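PDB 2WDD: sulfur oxidation protein soxB from Thermus thermophilus, which hydrolyses the sulfur-sulfur bond of a cysteine S-thiosulfonate in the Sox sulfur oxidation pathway, with two manganese ions bound at its metal site. Local coordinates for residues G67-R78 against A83-F91. Residues are numbered along the deposited sequence; the frame is centred on the assembly and turned at random. Where two conformers were deposited one is given.
Sequences GEAILRYYGVER and AYLLSYVDF
Leu86 packs against Ile70, Leu71 and Val76 in the turn between two consecutive short helices: helix 67-74 ends in a Schellman motif at Gly75, and a short loop leads to helix 81-86. In Leu86, CG lies anti to the backbone N (chi1 -164°), which carries the isobutyl tip toward the first helix; there CD1 lies 3.6 Å from Ile70 CD1, while CD2 sits 3.9 Å from Val76 CG2 and close to Leu71 CD2. Leu71 CD2 also rests on Ala83 CB at 3.8 Å, and Val76 CG1 packs over the backbone N and CA of Ala83 from the loop side. Beyond helix 81-86, Ser87 OG donates to Gly67 O at 2.9 Å, approaching from above the carbonyl plane, and accepts from Val89 N in an ST turn. One hydroxyl thus joins the Gly67 carbonyl to the loop 87-90, and a water bridges Gly67 N and Tyr88 N nearby. Val89 CG2 lies against the Gly67 backbone and the bent chain of Glu68, whose carboxylate is salt-bridged to Arg556. At the exposed end of the contact Arg78 reaches back with its chain extended from CG to NE and grips Asp90 side-on, the guanidinium and carboxylate planes only 13° apart. An asparagine at Asp90 would probably cost the arginine its charge partner and one of its two acceptors, leaving the guanidinium freer to swing. The bonds are nearly straight: Arg78 NH2 meets Asp90 OD1 at 2.9 Å, and Arg78 NE reaches the syn lone pair of Asp90 OD2 at 2.8 Å.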
loop_
_atom_site.group_PDB
_atom_site.type_symbol
_atom_site.label_atom_id
_atom_site.label_comp_id
_atom_site.label_asym_id
_atom_site.label_seq_id
_atom_site.Cartn_x
_atom_site.Cartn_y
_atom_site.Cartn_z
ATOM N N GLY A 67 10.721 -12.986 -3.158
ATOM C CA GLY A 67 11.723 -13.934 -2.703
ATOM C C GLY A 67 13.059 -13.862 -3.414
ATOM O O GLY A 67 13.624 -12.785 -3.586
ATOM N N GLU A 68 13.604 -15.020 -3.779
ATOM C CA GLU A 68 14.917 -15.031 -4.412
ATOM C C GLU A 68 14.870 -14.406 -5.798
ATOM O O GLU A 68 15.839 -13.773 -6.258
ATOM C CB GLU A 68 15.462 -16.459 -4.478
ATOM C CG GLU A 68 15.492 -17.160 -3.123
ATOM C CD GLU A 68 14.208 -17.916 -2.758
ATOM O OE1 GLU A 68 13.154 -17.729 -3.410
ATOM O OE2 GLU A 68 14.243 -18.667 -1.747
ATOM N N ALA A 69 13.751 -14.618 -6.482
ATOM C CA ALA A 69 13.583 -14.126 -7.844
ATOM C C ALA A 69 13.730 -12.613 -7.956
ATOM O O ALA A 69 14.318 -12.122 -8.907
ATOM C CB ALA A 69 12.238 -14.579 -8.419
ATOM N N ILE A 70 13.168 -11.869 -7.007
ATOM C CA ILE A 70 13.287 -10.418 -7.082
ATOM C C ILE A 70 14.731 -9.976 -6.872
ATOM O O ILE A 70 15.190 -9.021 -7.494
ATOM C CB ILE A 70 12.296 -9.699 -6.149
ATOM C CG1 ILE A 70 12.155 -8.232 -6.571
ATOM C CG2 ILE A 70 12.703 -9.836 -4.702
ATOM C CD1 ILE A 70 11.031 -7.488 -5.820
ATOM N N LEU A 71 15.451 -10.669 -6.000
ATOM C CA LEU A 71 16.858 -10.339 -5.789
ATOM C C LEU A 71 17.642 -10.563 -7.084
ATOM O O LEU A 71 18.411 -9.704 -7.503
ATOM C CB LEU A 71 17.452 -11.140 -4.625
ATOM C CG LEU A 71 16.763 -10.953 -3.265
ATOM C CD1 LEU A 71 17.428 -11.825 -2.228
ATOM C CD2 LEU A 71 16.768 -9.490 -2.828
ATOM N N ARG A 72 17.398 -11.688 -7.748
ATOM C CA ARG A 72 18.098 -11.989 -8.992
ATOM C C ARG A 72 17.737 -11.003 -10.096
ATOM O O ARG A 72 18.603 -10.549 -10.854
ATOM C CB ARG A 72 17.776 -13.412 -9.443
ATOM C CG ARG A 72 18.361 -14.474 -8.531
ATOM C CD ARG A 72 18.244 -15.850 -9.173
ATOM N NE ARG A 72 16.863 -16.321 -9.276
ATOM C CZ ARG A 72 16.268 -17.107 -8.378
ATOM N NH1 ARG A 72 16.927 -17.482 -7.291
ATOM N NH2 ARG A 72 15.019 -17.530 -8.576
ATOM N N TYR A 73 16.448 -10.687 -10.203
ATOM C CA TYR A 73 15.979 -9.787 -11.253
ATOM C C TYR A 73 16.708 -8.451 -11.242
ATOM O O TYR A 73 17.079 -7.923 -12.288
ATOM C CB TYR A 73 14.471 -9.565 -11.110
ATOM C CG TYR A 73 13.849 -8.751 -12.220
ATOM C CD1 TYR A 73 13.211 -9.375 -13.296
ATOM C CD2 TYR A 73 13.844 -7.364 -12.175
ATOM C CE1 TYR A 73 12.614 -8.630 -14.301
ATOM C CE2 TYR A 73 13.252 -6.621 -13.174
ATOM C CZ TYR A 73 12.658 -7.252 -14.240
ATOM O OH TYR A 73 12.046 -6.500 -15.229
ATOM N N TYR A 74 16.911 -7.911 -10.046
ATOM C CA TYR A 74 17.556 -6.617 -9.884
ATOM C C TYR A 74 19.050 -6.696 -9.580
ATOM O O TYR A 74 19.694 -5.672 -9.386
ATOM C CB TYR A 74 16.823 -5.813 -8.804
ATOM C CG TYR A 74 15.449 -5.388 -9.258
ATOM C CD1 TYR A 74 15.300 -4.423 -10.253
ATOM C CD2 TYR A 74 14.304 -5.976 -8.741
ATOM C CE1 TYR A 74 14.056 -4.035 -10.692
ATOM C CE2 TYR A 74 13.043 -5.609 -9.192
ATOM C CZ TYR A 74 12.929 -4.634 -10.172
ATOM O OH TYR A 74 11.682 -4.252 -10.612
ATOM N N GLY A 75 19.600 -7.906 -9.514
ATOM C CA GLY A 75 21.019 -8.040 -9.231
ATOM C C GLY A 75 21.402 -7.570 -7.843
ATOM O O GLY A 75 22.496 -7.040 -7.628
ATOM N N VAL A 76 20.496 -7.763 -6.893
ATOM C CA VAL A 76 20.727 -7.372 -5.506
ATOM C C VAL A 76 21.310 -8.532 -4.730
ATOM O O VAL A 76 20.773 -9.648 -4.750
ATOM C CB VAL A 76 19.429 -6.846 -4.881
ATOM C CG1 VAL A 76 19.626 -6.507 -3.393
ATOM C CG2 VAL A 76 18.974 -5.625 -5.650
ATOM N N GLU A 77 22.429 -8.272 -4.062
ATOM C CA GLU A 77 23.091 -9.311 -3.298
ATOM C C GLU A 77 22.332 -9.660 -2.025
ATOM O O GLU A 77 21.802 -8.788 -1.326
ATOM C CB GLU A 77 24.536 -8.924 -2.984
ATOM C CG GLU A 77 25.418 -8.819 -4.219
ATOM C CD GLU A 77 26.782 -9.447 -4.021
ATOM O OE1 GLU A 77 27.519 -8.985 -3.126
ATOM O OE2 GLU A 77 27.120 -10.394 -4.763
ATOM N N ARG A 78 22.279 -10.949 -1.740
ATOM C CA ARG A 78 21.602 -11.457 -0.564
ATOM C C ARG A 78 22.263 -10.871 0.687
ATOM O O ARG A 78 23.491 -10.779 0.757
ATOM C CB ARG A 78 21.756 -12.975 -0.538
ATOM C CG ARG A 78 20.947 -13.646 0.535
ATOM C CD ARG A 78 21.049 -15.161 0.453
ATOM N NE ARG A 78 20.110 -15.757 1.385
ATOM C CZ ARG A 78 19.724 -17.025 1.368
ATOM N NH1 ARG A 78 20.199 -17.867 0.448
ATOM N NH2 ARG A 78 18.851 -17.438 2.274
ATOM N N ALA A 83 18.434 -5.843 0.018
ATOM C CA ALA A 83 17.791 -7.155 0.028
ATOM C C ALA A 83 16.771 -7.229 1.169
ATOM O O ALA A 83 15.684 -7.783 1.015
ATOM C CB ALA A 83 18.832 -8.270 0.170
ATOM N N TYR A 84 17.130 -6.649 2.307
ATOM C CA TYR A 84 16.246 -6.601 3.480
ATOM C C TYR A 84 14.923 -5.897 3.134
ATOM O O TYR A 84 13.848 -6.359 3.519
ATOM C CB TYR A 84 16.968 -5.859 4.613
ATOM C CG TYR A 84 16.118 -5.434 5.794
ATOM C CD1 TYR A 84 15.191 -6.297 6.376
ATOM C CD2 TYR A 84 16.302 -4.188 6.379
ATOM C CE1 TYR A 84 14.446 -5.912 7.500
ATOM C CE2 TYR A 84 15.549 -3.784 7.463
ATOM C CZ TYR A 84 14.636 -4.648 8.039
ATOM O OH TYR A 84 13.904 -4.242 9.152
ATOM N N LEU A 85 14.997 -4.795 2.400
ATOM C CA LEU A 85 13.783 -4.077 2.012
ATOM C C LEU A 85 12.989 -4.830 0.940
ATOM O O LEU A 85 11.757 -4.846 0.928
ATOM C CB LEU A 85 14.152 -2.710 1.424
ATOM C CG LEU A 85 14.198 -1.527 2.402
ATOM C CD1 LEU A 85 15.199 -1.753 3.519
ATOM C CD2 LEU A 85 14.504 -0.236 1.640
ATOM N N LEU A 86 13.729 -5.402 -0.002
ATOM C CA LEU A 86 13.175 -5.940 -1.229
ATOM C C LEU A 86 12.461 -7.276 -1.190
ATOM O O LEU A 86 11.575 -7.532 -2.012
ATOM C CB LEU A 86 14.311 -6.001 -2.261
ATOM C CG LEU A 86 13.999 -6.168 -3.747
ATOM C CD1 LEU A 86 13.129 -5.013 -4.242
ATOM C CD2 LEU A 86 15.327 -6.187 -4.539
ATOM N N SER A 87 12.860 -8.151 -0.276
ATOM C CA SER A 87 12.342 -9.509 -0.279
ATOM C C SER A 87 12.085 -10.058 1.131
ATOM O O SER A 87 12.667 -9.576 2.107
ATOM C CB SER A 87 13.420 -10.373 -0.956
ATOM O OG SER A 87 13.143 -11.760 -0.915
ATOM N N TYR A 88 11.267 -11.107 1.227
ATOM C CA TYR A 88 11.021 -11.772 2.512
ATOM C C TYR A 88 12.205 -12.680 2.879
ATOM O O TYR A 88 12.294 -13.144 4.011
ATOM C CB TYR A 88 9.740 -12.636 2.464
ATOM C CG TYR A 88 9.830 -13.870 1.577
ATOM C CD1 TYR A 88 10.241 -15.104 2.077
ATOM C CD2 TYR A 88 9.485 -13.791 0.242
ATOM C CE1 TYR A 88 10.339 -16.221 1.226
ATOM C CE2 TYR A 88 9.559 -14.881 -0.587
ATOM C CZ TYR A 88 9.988 -16.079 -0.102
ATOM O OH TYR A 88 10.029 -17.148 -0.973
ATOM N N VAL A 89 13.073 -12.989 1.917
ATOM C CA VAL A 89 14.202 -13.888 2.192
ATOM C C VAL A 89 15.052 -13.338 3.344
ATOM O O VAL A 89 15.382 -12.157 3.355
ATOM C CB VAL A 89 15.030 -14.151 0.911
ATOM C CG1 VAL A 89 16.318 -14.917 1.229
ATOM C CG2 VAL A 89 14.186 -14.929 -0.101
ATOM N N ASP A 90 15.358 -14.194 4.320
ATOM C CA ASP A 90 16.164 -13.817 5.496
ATOM C C ASP A 90 15.563 -12.698 6.324
ATOM O O ASP A 90 16.276 -12.040 7.085
ATOM C CB ASP A 90 17.593 -13.408 5.095
ATOM C CG ASP A 90 18.269 -14.414 4.177
ATOM O OD1 ASP A 90 18.103 -15.633 4.386
ATOM O OD2 ASP A 90 19.014 -13.970 3.280
ATOM N N PHE A 91 14.262 -12.467 6.190
ATOM C CA PHE A 91 13.665 -11.312 6.850
ATOM C C PHE A 91 13.969 -11.085 8.320
ATOM O O PHE A 91 14.451 -10.010 8.689
ATOM C CB PHE A 91 12.171 -11.176 6.581
ATOM C CG PHE A 91 11.584 -9.925 7.162
ATOM C CD1 PHE A 91 11.734 -8.706 6.513
ATOM C CD2 PHE A 91 10.969 -9.947 8.404
ATOM C CE1 PHE A 91 11.216 -7.535 7.064
ATOM C CE2 PHE A 91 10.481 -8.783 8.978
ATOM C CZ PHE A 91 10.598 -7.575 8.305
HETATM O O HOH W 1 9.289 -11.001 -1.380
#